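Local coordinates for protein agarase (Pseudoalteromonas fuliginea, PDB 6XJ9) that probably hydrolyses agarose or agarose-derived oligosaccharides as a family 50 glycoside hydrolase of a marine bacterium, at residues L422-W436 against Y441-W454. Numbering follows the deposited sequence.
Sequences LDRMITWGFSSLGNW and YYDNQKVPYFANGW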
ATOM      1  N   LEU A 422      -6.088   2.044  23.756  1.00 20.60           N
ATOM      2  CA  LEU A 422      -7.216   1.124  23.876  1.00 20.00           C
ATOM      3  C   LEU A 422      -8.159   1.278  22.685  1.00 19.69           C
ATOM      4  O   LEU A 422      -8.562   0.289  22.079  1.00 19.94           O
ATOM      5  CB  LEU A 422      -7.952   1.353  25.203  1.00 18.85           C
ATOM      6  CG  LEU A 422      -7.165   0.969  26.457  1.00 19.60           C
ATOM      7  CD1 LEU A 422      -7.834   1.500  27.719  1.00 18.96           C
ATOM      8  CD2 LEU A 422      -6.964  -0.547  26.545  1.00 18.95           C
ATOM      9  N   ASP A 423      -8.490   2.531  22.344  1.00 20.28           N
ATOM     10  CA  ASP A 423      -9.370   2.816  21.222  1.00 19.61           C
ATOM     11  C   ASP A 423      -8.771   2.315  19.907  1.00 19.13           C
ATOM     12  O   ASP A 423      -9.494   1.779  19.063  1.00 19.98           O
ATOM     13  CB  ASP A 423      -9.785   4.291  21.193  1.00 20.67           C
ATOM     14  CG  ASP A 423     -10.738   4.652  22.323  1.00 21.93           C
ATOM     15  OD1 ASP A 423     -11.048   3.764  23.133  1.00 21.47           O
ATOM     16  OD2 ASP A 423     -11.164   5.812  22.375  1.00 21.21           O
ATOM     17  N   ARG A 424      -7.459   2.505  19.724  1.00 18.73           N
ATOM     18  CA  ARG A 424      -6.789   2.025  18.521  1.00 18.55           C
ATOM     19  C   ARG A 424      -6.968   0.517  18.392  1.00 18.87           C
ATOM     20  O   ARG A 424      -7.311   0.028  17.318  1.00 19.44           O
ATOM     21  CB  ARG A 424      -5.294   2.367  18.521  1.00 18.16           C
ATOM     22  CG  ARG A 424      -4.979   3.778  18.049  1.00 18.19           C
ATOM     23  CD  ARG A 424      -3.597   4.231  18.494  1.00 19.81           C
ATOM     24  NE  ARG A 424      -3.147   5.433  17.797  1.00 20.07           N
ATOM     25  CZ  ARG A 424      -1.951   5.990  17.979  1.00 20.60           C
ATOM     26  NH1 ARG A 424      -1.097   5.453  18.833  1.00 20.29           N
ATOM     27  NH2 ARG A 424      -1.617   7.076  17.306  1.00 20.75           N
ATOM     28  N   MET A 425      -6.731  -0.214  19.489  1.00 18.67           N
ATOM     29  CA  MET A 425      -6.880  -1.659  19.452  1.00 19.24           C
ATOM     30  C   MET A 425      -8.315  -2.039  19.088  1.00 19.84           C
ATOM     31  O   MET A 425      -8.529  -2.948  18.287  1.00 19.93           O
ATOM     32  CB  MET A 425      -6.467  -2.310  20.778  1.00 19.41           C
ATOM     33  CG  MET A 425      -5.024  -2.030  21.161  1.00 19.05           C
ATOM     34  SD  MET A 425      -3.889  -2.353  19.785  1.00 20.78           S
ATOM     35  CE  MET A 425      -2.534  -1.267  20.226  1.00 19.46           C
ATOM     36  N   ILE A 426      -9.299  -1.319  19.647  1.00 21.13           N
ATOM     37  CA  ILE A 426     -10.689  -1.572  19.296  1.00 22.16           C
ATOM     38  C   ILE A 426     -10.858  -1.342  17.797  1.00 21.96           C
ATOM     39  O   ILE A 426     -11.412  -2.191  17.100  1.00 23.13           O
ATOM     40  CB  ILE A 426     -11.672  -0.663  20.084  1.00 22.89           C
ATOM     41  CG1 ILE A 426     -11.623  -0.838  21.608  1.00 23.95           C
ATOM     42  CG2 ILE A 426     -13.086  -0.786  19.525  1.00 22.15           C
ATOM     43  CD1 ILE A 426     -11.860  -2.244  22.100  1.00 26.15           C
ATOM     44  N   THR A 427     -10.392  -0.181  17.315  1.00 22.05           N
ATOM     45  CA  THR A 427     -10.678   0.255  15.956  1.00 22.27           C
ATOM     46  C   THR A 427      -9.992  -0.680  14.959  1.00 22.95           C
ATOM     47  O   THR A 427     -10.539  -0.989  13.900  1.00 23.17           O
ATOM     48  CB  THR A 427     -10.214   1.701  15.731  1.00 22.22           C
ATOM     49  OG1 THR A 427     -10.687   2.515  16.802  1.00 23.04           O
ATOM     50  CG2 THR A 427     -10.681   2.282  14.414  1.00 24.43           C
ATOM     51  N   TRP A 428      -8.781  -1.123  15.317  1.00 21.57           N
ATOM     52  CA  TRP A 428      -7.990  -1.958  14.431  1.00 22.28           C
ATOM     53  C   TRP A 428      -8.466  -3.406  14.500  1.00 22.43           C
ATOM     54  O   TRP A 428      -8.022  -4.230  13.701  1.00 22.47           O
ATOM     55  CB  TRP A 428      -6.493  -1.839  14.747  1.00 22.18           C
ATOM     56  CG  TRP A 428      -5.974  -0.436  14.647  1.00 21.48           C
ATOM     57  CD1 TRP A 428      -6.559   0.618  14.002  1.00 21.21           C
ATOM     58  CD2 TRP A 428      -4.743   0.064  15.193  1.00 22.02           C
ATOM     59  NE1 TRP A 428      -5.802   1.746  14.154  1.00 20.57           N
ATOM     60  CE2 TRP A 428      -4.678   1.438  14.869  1.00 20.97           C
ATOM     61  CE3 TRP A 428      -3.699  -0.506  15.933  1.00 21.90           C
ATOM     62  CZ2 TRP A 428      -3.591   2.236  15.230  1.00 21.63           C
ATOM     63  CZ3 TRP A 428      -2.633   0.285  16.299  1.00 21.15           C
ATOM     64  CH2 TRP A 428      -2.584   1.636  15.954  1.00 21.81           C
ATOM     65  N   GLY A 429      -9.356  -3.699  15.461  1.00 22.17           N
ATOM     66  CA  GLY A 429      -9.971  -5.013  15.567  1.00 19.63           C
ATOM     67  C   GLY A 429      -9.175  -6.006  16.422  1.00 20.42           C
ATOM     68  O   GLY A 429      -9.533  -7.178  16.511  1.00 20.60           O
ATOM     69  N   PHE A 430      -8.099  -5.555  17.069  1.00 19.92           N
ATOM     70  CA  PHE A 430      -7.286  -6.490  17.835  1.00 19.89           C
ATOM     71  C   PHE A 430      -8.058  -6.965  19.070  1.00 18.82           C
ATOM     72  O   PHE A 430      -8.660  -6.167  19.796  1.00 18.03           O
ATOM     73  CB  PHE A 430      -5.931  -5.874  18.201  1.00 20.06           C
ATOM     74  CG  PHE A 430      -4.914  -5.810  17.087  1.00 21.16           C
ATOM     75  CD1 PHE A 430      -4.460  -6.964  16.462  1.00 21.36           C
ATOM     76  CD2 PHE A 430      -4.394  -4.595  16.667  1.00 21.20           C
ATOM     77  CE1 PHE A 430      -3.513  -6.910  15.451  1.00 19.72           C
ATOM     78  CE2 PHE A 430      -3.457  -4.541  15.645  1.00 22.55           C
ATOM     79  CZ  PHE A 430      -3.012  -5.700  15.043  1.00 21.05           C
ATOM     80  N   SER A 431      -7.969  -8.274  19.335  1.00 17.00           N
ATOM     81  CA  SER A 431      -8.706  -8.904  20.420  1.00 17.18           C
ATOM     82  C   SER A 431      -8.062  -8.669  21.785  1.00 17.17           C
ATOM     83  O   SER A 431      -8.710  -8.939  22.799  1.00 16.30           O
ATOM     84  CB  SER A 431      -8.869 -10.372  20.184  1.00 16.67           C
ATOM     85  OG  SER A 431      -7.613 -11.023  20.320  1.00 17.16           O
ATOM     86  N   SER A 432      -6.790  -8.230  21.805  1.00 16.90           N
ATOM     87  CA  SER A 432      -6.016  -8.194  23.041  1.00 17.68           C
ATOM     88  C   SER A 432      -4.914  -7.143  22.973  1.00 17.82           C
ATOM     89  O   SER A 432      -4.558  -6.680  21.895  1.00 19.76           O
ATOM     90  CB  SER A 432      -5.429  -9.566  23.344  1.00 17.22           C
ATOM     91  OG  SER A 432      -4.415  -9.908  22.400  1.00 19.83           O
ATOM     92  N   LEU A 433      -4.394  -6.772  24.151  1.00 18.36           N
ATOM     93  CA  LEU A 433      -3.071  -6.174  24.300  1.00 17.49           C
ATOM     94  C   LEU A 433      -2.104  -7.325  24.541  1.00 18.11           C
ATOM     95  O   LEU A 433      -2.394  -8.210  25.341  1.00 16.36           O
ATOM     96  CB  LEU A 433      -3.055  -5.253  25.531  1.00 17.25           C
ATOM     97  CG  LEU A 433      -4.029  -4.071  25.546  1.00 17.72           C
ATOM     98  CD1 LEU A 433      -4.020  -3.398  26.921  1.00 16.89           C
ATOM     99  CD2 LEU A 433      -3.649  -3.045  24.476  1.00 16.88           C
ATOM    100  N   GLY A 434      -0.925  -7.273  23.900  1.00 19.37           N
ATOM    101  CA  GLY A 434      -0.009  -8.397  23.943  1.00 19.38           C
ATOM    102  C   GLY A 434       0.872  -8.398  25.189  1.00 18.81           C
ATOM    103  O   GLY A 434       0.573  -7.742  26.185  1.00 18.44           O
ATOM    104  N   ASN A 435       1.945  -9.187  25.109  1.00 17.99           N
ATOM    105  CA  ASN A 435       2.866  -9.383  26.212  1.00 18.96           C
ATOM    106  C   ASN A 435       3.601  -8.078  26.497  1.00 18.57           C
ATOM    107  O   ASN A 435       3.836  -7.282  25.585  1.00 19.49           O
ATOM    108  CB  ASN A 435       3.833 -10.548  25.965  1.00 18.19           C
ATOM    109  CG  ASN A 435       4.438 -11.048  27.260  1.00 19.13           C
ATOM    110  OD1 ASN A 435       3.833 -10.892  28.314  1.00 18.34           O
ATOM    111  ND2 ASN A 435       5.646 -11.595  27.204  1.00 20.52           N
ATOM    112  N   TRP A 436       3.957  -7.888  27.767  1.00 17.90           N
ATOM    113  CA  TRP A 436       4.643  -6.688  28.237  1.00 19.19           C
ATOM    114  C   TRP A 436       3.779  -5.448  27.987  1.00 20.79           C
ATOM    115  O   TRP A 436       4.272  -4.418  27.520  1.00 21.57           O
ATOM    116  CB  TRP A 436       6.060  -6.565  27.637  1.00 17.97           C
ATOM    117  CG  TRP A 436       6.923  -7.761  27.917  1.00 17.55           C
ATOM    118  CD1 TRP A 436       7.291  -8.239  29.142  1.00 17.55           C
ATOM    119  CD2 TRP A 436       7.476  -8.669  26.949  1.00 17.44           C
ATOM    120  NE1 TRP A 436       8.040  -9.378  29.004  1.00 18.28           N
ATOM    121  CE2 TRP A 436       8.187  -9.651  27.668  1.00 17.80           C
ATOM    122  CE3 TRP A 436       7.440  -8.745  25.550  1.00 16.62           C
ATOM    123  CZ2 TRP A 436       8.847 -10.701  27.032  1.00 17.78           C
ATOM    124  CZ3 TRP A 436       8.097  -9.778  24.923  1.00 16.59           C
ATOM    125  CH2 TRP A 436       8.786 -10.742  25.658  1.00 17.26           C
ATOM    126  N   TYR A 441      -2.451  -0.602  32.371  1.00 24.64           N
ATOM    127  CA  TYR A 441      -3.594  -0.977  31.558  1.00 22.38           C
ATOM    128  C   TYR A 441      -4.415  -2.078  32.228  1.00 21.56           C
ATOM    129  O   TYR A 441      -5.489  -2.416  31.742  1.00 23.61           O
ATOM    130  CB  TYR A 441      -3.107  -1.489  30.198  1.00 19.36           C
ATOM    131  CG  TYR A 441      -2.604  -0.426  29.248  1.00 18.46           C
ATOM    132  CD1 TYR A 441      -1.254  -0.079  29.183  1.00 17.13           C
ATOM    133  CD2 TYR A 441      -3.478   0.202  28.378  1.00 17.54           C
ATOM    134  CE1 TYR A 441      -0.799   0.870  28.281  1.00 16.72           C
ATOM    135  CE2 TYR A 441      -3.042   1.173  27.488  1.00 18.68           C
ATOM    136  CZ  TYR A 441      -1.695   1.504  27.437  1.00 17.37           C
ATOM    137  OH  TYR A 441      -1.291   2.446  26.535  1.00 18.56           O
ATOM    138  N   TYR A 442      -3.906  -2.652  33.322  1.00 22.83           N
ATOM    139  CA  TYR A 442      -4.432  -3.916  33.820  1.00 23.32           C
ATOM    140  C   TYR A 442      -5.860  -3.754  34.341  1.00 26.18           C
ATOM    141  O   TYR A 442      -6.641  -4.698  34.301  1.00 24.13           O
ATOM    142  CB  TYR A 442      -3.487  -4.544  34.845  1.00 23.73           C
ATOM    143  CG  TYR A 442      -2.266  -5.229  34.275  1.00 22.77           C
ATOM    144  CD1 TYR A 442      -1.836  -4.998  32.971  1.00 22.72           C
ATOM    145  CD2 TYR A 442      -1.520  -6.094  35.057  1.00 21.98           C
ATOM    146  CE1 TYR A 442      -0.706  -5.621  32.461  1.00 21.37           C
ATOM    147  CE2 TYR A 442      -0.372  -6.703  34.573  1.00 21.61           C
ATOM    148  CZ  TYR A 442       0.032  -6.473  33.267  1.00 21.65           C
ATOM    149  OH  TYR A 442       1.158  -7.093  32.792  1.00 21.16           O
ATOM    150  N   ASP A 443      -6.199  -2.541  34.799  1.00 28.19           N
ATOM    151  CA  ASP A 443      -7.505  -2.269  35.370  1.00 29.42           C
ATOM    152  C   ASP A 443      -8.479  -1.804  34.288  1.00 29.16           C
ATOM    153  O   ASP A 443      -9.609  -1.443  34.601  1.00 28.92           O
ATOM    154  CB  ASP A 443      -7.395  -1.241  36.499  1.00 35.84           C
ATOM    155  CG  ASP A 443      -7.228   0.192  36.015  1.00 41.06           C
ATOM    156  OD1 ASP A 443      -6.940   0.397  34.803  1.00 42.16           O
ATOM    157  OD2 ASP A 443      -7.386   1.100  36.848  1.00 45.79           O
ATOM    158  N   ASN A 444      -8.040  -1.796  33.017  1.00 27.57           N
ATOM    159  CA  ASN A 444      -8.930  -1.405  31.936  1.00 25.40           C
ATOM    160  C   ASN A 444     -10.028  -2.461  31.813  1.00 24.26           C
ATOM    161  O   ASN A 444      -9.829  -3.638  32.132  1.00 22.41           O
ATOM    162  CB  ASN A 444      -8.195  -1.071  30.625  1.00 25.43           C
ATOM    163  CG  ASN A 444      -8.273  -2.169  29.581  1.00 24.42           C
ATOM    164  OD1 ASN A 444      -9.236  -2.242  28.817  1.00 23.13           O
ATOM    165  ND2 ASN A 444      -7.268  -3.032  29.548  1.00 24.81           N
ATOM    166  N   GLN A 445     -11.202  -2.012  31.387  1.00 24.88           N
ATOM    167  CA  GLN A 445     -12.341  -2.900  31.232  1.00 26.81           C
ATOM    168  C   GLN A 445     -12.877  -2.766  29.811  1.00 25.75           C
ATOM    169  O   GLN A 445     -14.089  -2.767  29.609  1.00 28.06           O
ATOM    170  CB  GLN A 445     -13.399  -2.606  32.302  1.00 28.78           C
ATOM    171  CG  GLN A 445     -13.035  -3.127  33.690  1.00 31.28           C
ATOM    172  CD  GLN A 445     -14.065  -2.792  34.745  1.00 34.16           C
ATOM    173  OE1 GLN A 445     -15.213  -3.217  34.688  1.00 36.81           O
ATOM    174  NE2 GLN A 445     -13.659  -2.015  35.732  1.00 35.95           N
ATOM    175  N   LYS A 446     -11.959  -2.699  28.835  1.00 24.41           N
ATOM    176  CA  LYS A 446     -12.305  -2.447  27.442  1.00 25.48           C
ATOM    177  C   LYS A 446     -11.564  -3.399  26.498  1.00 23.06           C
ATOM    178  O   LYS A 446     -12.133  -3.807  25.490  1.00 21.61           O
ATOM    179  CB  LYS A 446     -11.951  -1.010  27.047  1.00 27.88           C
ATOM    180  CG  LYS A 446     -13.021   0.040  27.323  1.00 31.38           C
ATOM    181  CD  LYS A 446     -12.464   1.449  27.421  1.00 34.00           C
ATOM    182  CE  LYS A 446     -11.643   1.880  26.221  1.00 34.82           C
ATOM    183  NZ  LYS A 446     -12.463   2.590  25.209  1.00 35.72           N
ATOM    184  N   VAL A 447     -10.287  -3.700  26.789  1.00 20.83           N
ATOM    185  CA  VAL A 447      -9.516  -4.595  25.935  1.00 20.45           C
ATOM    186  C   VAL A 447      -8.806  -5.616  26.818  1.00 19.51           C
ATOM    187  O   VAL A 447      -8.041  -5.224  27.700  1.00 20.02           O
ATOM    188  CB  VAL A 447      -8.495  -3.838  25.057  1.00 20.61           C
ATOM    189  CG1 VAL A 447      -7.743  -4.778  24.122  1.00 19.89           C
ATOM    190  CG2 VAL A 447      -9.133  -2.704  24.260  1.00 19.36           C
ATOM    191  N   PRO A 448      -9.009  -6.937  26.579  1.00 18.55           N
ATOM    192  CA  PRO A 448      -8.316  -7.985  27.335  1.00 19.20           C
ATOM    193  C   PRO A 448      -6.809  -7.871  27.096  1.00 18.40           C
ATOM    194  O   PRO A 448      -6.381  -7.283  26.099  1.00 18.30           O
ATOM    195  CB  PRO A 448      -8.833  -9.302  26.723  1.00 18.72           C
ATOM    196  CG  PRO A 448     -10.117  -8.913  26.024  1.00 19.35           C
ATOM    197  CD  PRO A 448      -9.903  -7.493  25.548  1.00 18.57           C
ATOM    198  N   TYR A 449      -6.025  -8.424  28.026  1.00 17.90           N
ATOM    199  CA  TYR A 449      -4.586  -8.218  28.023  1.00 18.95           C
ATOM    200  C   TYR A 449      -3.889  -9.482  28.517  1.00 17.88           C
ATOM    201  O   TYR A 449      -4.488 -10.301  29.200  1.00 17.60           O
ATOM    202  CB  TYR A 449      -4.208  -6.986  28.847  1.00 19.90           C
ATOM    203  CG  TYR A 449      -4.472  -7.118  30.329  1.00 21.39           C
ATOM    204  CD1 TYR A 449      -5.693  -6.734  30.866  1.00 22.16           C
ATOM    205  CD2 TYR A 449      -3.516  -7.636  31.192  1.00 22.18           C
ATOM    206  CE1 TYR A 449      -5.944  -6.852  32.226  1.00 23.19           C
ATOM    207  CE2 TYR A 449      -3.761  -7.771  32.555  1.00 22.68           C
ATOM    208  CZ  TYR A 449      -4.982  -7.373  33.072  1.00 22.78           C
ATOM    209  OH  TYR A 449      -5.242  -7.483  34.416  1.00 25.04           O
ATOM    210  N   PHE A 450      -2.625  -9.640  28.113  1.00 17.67           N
ATOM    211  CA  PHE A 450      -1.777 -10.734  28.555  1.00 16.31           C
ATOM    212  C   PHE A 450      -0.836 -10.168  29.613  1.00 17.09           C
ATOM    213  O   PHE A 450      -0.345  -9.058  29.439  1.00 18.13           O
ATOM    214  CB  PHE A 450      -1.045 -11.315  27.341  1.00 14.73           C
ATOM    215  CG  PHE A 450      -1.941 -12.138  26.443  1.00 15.18           C
ATOM    216  CD1 PHE A 450      -2.917 -11.538  25.653  1.00 15.20           C
ATOM    217  CD2 PHE A 450      -1.862 -13.523  26.443  1.00 14.52           C
ATOM    218  CE1 PHE A 450      -3.763 -12.302  24.858  1.00 14.69           C
ATOM    219  CE2 PHE A 450      -2.706 -14.283  25.644  1.00 14.76           C
ATOM    220  CZ  PHE A 450      -3.647 -13.670  24.852  1.00 14.92           C
ATOM    221  N   ALA A 451      -0.636 -10.912  30.711  1.00 17.21           N
ATOM    222  CA  ALA A 451       0.294 -10.519  31.760  1.00 17.61           C
ATOM    223  C   ALA A 451       1.557 -11.380  31.685  1.00 17.92           C
ATOM    224  O   ALA A 451       1.607 -12.372  30.958  1.00 17.45           O
ATOM    225  CB  ALA A 451      -0.373 -10.622  33.113  1.00 16.83           C
ATOM    226  N   ASN A 452       2.571 -10.988  32.457  1.00 19.03           N
ATOM    227  CA  ASN A 452       3.872 -11.626  32.397  1.00 20.05           C
ATOM    228  C   ASN A 452       4.593 -11.468  33.731  1.00 20.50           C
ATOM    229  O   ASN A 452       4.352 -10.517  34.467  1.00 20.71           O
ATOM    230  CB  ASN A 452       4.730 -11.020  31.285  1.00 20.47           C
ATOM    231  CG  ASN A 452       5.227  -9.632  31.621  1.00 20.95           C
ATOM    232  OD1 ASN A 452       4.528  -8.635  31.404  1.00 22.90           O
ATOM    233  ND2 ASN A 452       6.422  -9.556  32.174  1.00 19.99           N
ATOM    234  N   GLY A 453       5.490 -12.414  34.008  1.00 21.43           N
ATOM    235  CA  GLY A 453       6.530 -12.257  35.014  1.00 22.09           C
ATOM    236  C   GLY A 453       7.828 -12.929  34.568  1.00 22.26           C
ATOM    237  O   GLY A 453       7.805 -13.772  33.671  1.00 21.06           O
ATOM    238  N   TRP A 454       8.948 -12.485  35.159  1.00 21.93           N
ATOM    239  CA  TRP A 454      10.260 -13.091  35.010  1.00 21.49           C
ATOM    240  C   TRP A 454      10.633 -13.733  36.339  1.00 21.48           C
ATOM    241  O   TRP A 454      10.577 -13.064  37.365  1.00 21.42           O
ATOM    242  CB  TRP A 454      11.323 -12.027  34.706  1.00 23.99           C
ATOM    243  CG  TRP A 454      11.103 -11.170  33.502  1.00 25.47           C
ATOM    244  CD1 TRP A 454      10.571  -9.911  33.468  1.00 25.69           C
ATOM    245  CD2 TRP A 454      11.465 -11.495  32.150  1.00 26.84           C
ATOM    246  NE1 TRP A 454      10.550  -9.440  32.184  1.00 27.21           N
ATOM    247  CE2 TRP A 454      11.087 -10.391  31.351  1.00 26.87           C
ATOM    248  CE3 TRP A 454      12.052 -12.612  31.538  1.00 26.32           C
ATOM    249  CZ2 TRP A 454      11.299 -10.370  29.973  1.00 27.21           C
ATOM    250  CZ3 TRP A 454      12.254 -12.589  30.177  1.00 26.62           C
ATOM    251  CH2 TRP A 454      11.875 -11.485  29.404  1.00 26.99           C
TER
HETATM  252  O   HOH W   1       8.175 -11.588  31.366  1.00 30.36           O
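W436 and W454 set their indoles nearly parallel, planes 14° apart, but slid so far that the rings barely overlap. N435 ND2 lies over the centre of one W436 face, while its OD1, buried without a partner, sits 3.1 Å from N452 CB; a water covers a W454 face, accepting from W436 NE1 and N452 ND2, polar groups suited to sharing it. The F450 ring meets S432 CB at its edge, in plane, while L422 CD2 reaches the edge of Y441. The backbones bridge once, at L433 and Y449, L433 N giving to P448 O (2.8 Å) and L433 O receiving F450 N (3.1 Å). V447, branched and compact, spreads two ways: CG1, anti to the backbone N (chi1 -177°), packs on L433 CG, and CG2 touches I426 CD1 at 3.5 Å. N444 uses both amide ends: OD1 takes V447 N on a lone pair, an Asx motif, and K446 N, tilted 35° from the carbonyl plane, an Asx turn; ND2 donates to Y441 O and V447 O. A leucine here would probably leave K446 N, V447 N and V447 O without these partners and free the loop packed against L422 to shift. K446, its chain bent, carries NZ to D423 OD1 (2.8 Å), a salt bridge. Residues 432-435, following helix 413-428, run between strands 299-305 and 449-453, the latter parallel to 501-506, consistent with a (beta/alpha)8 barrel.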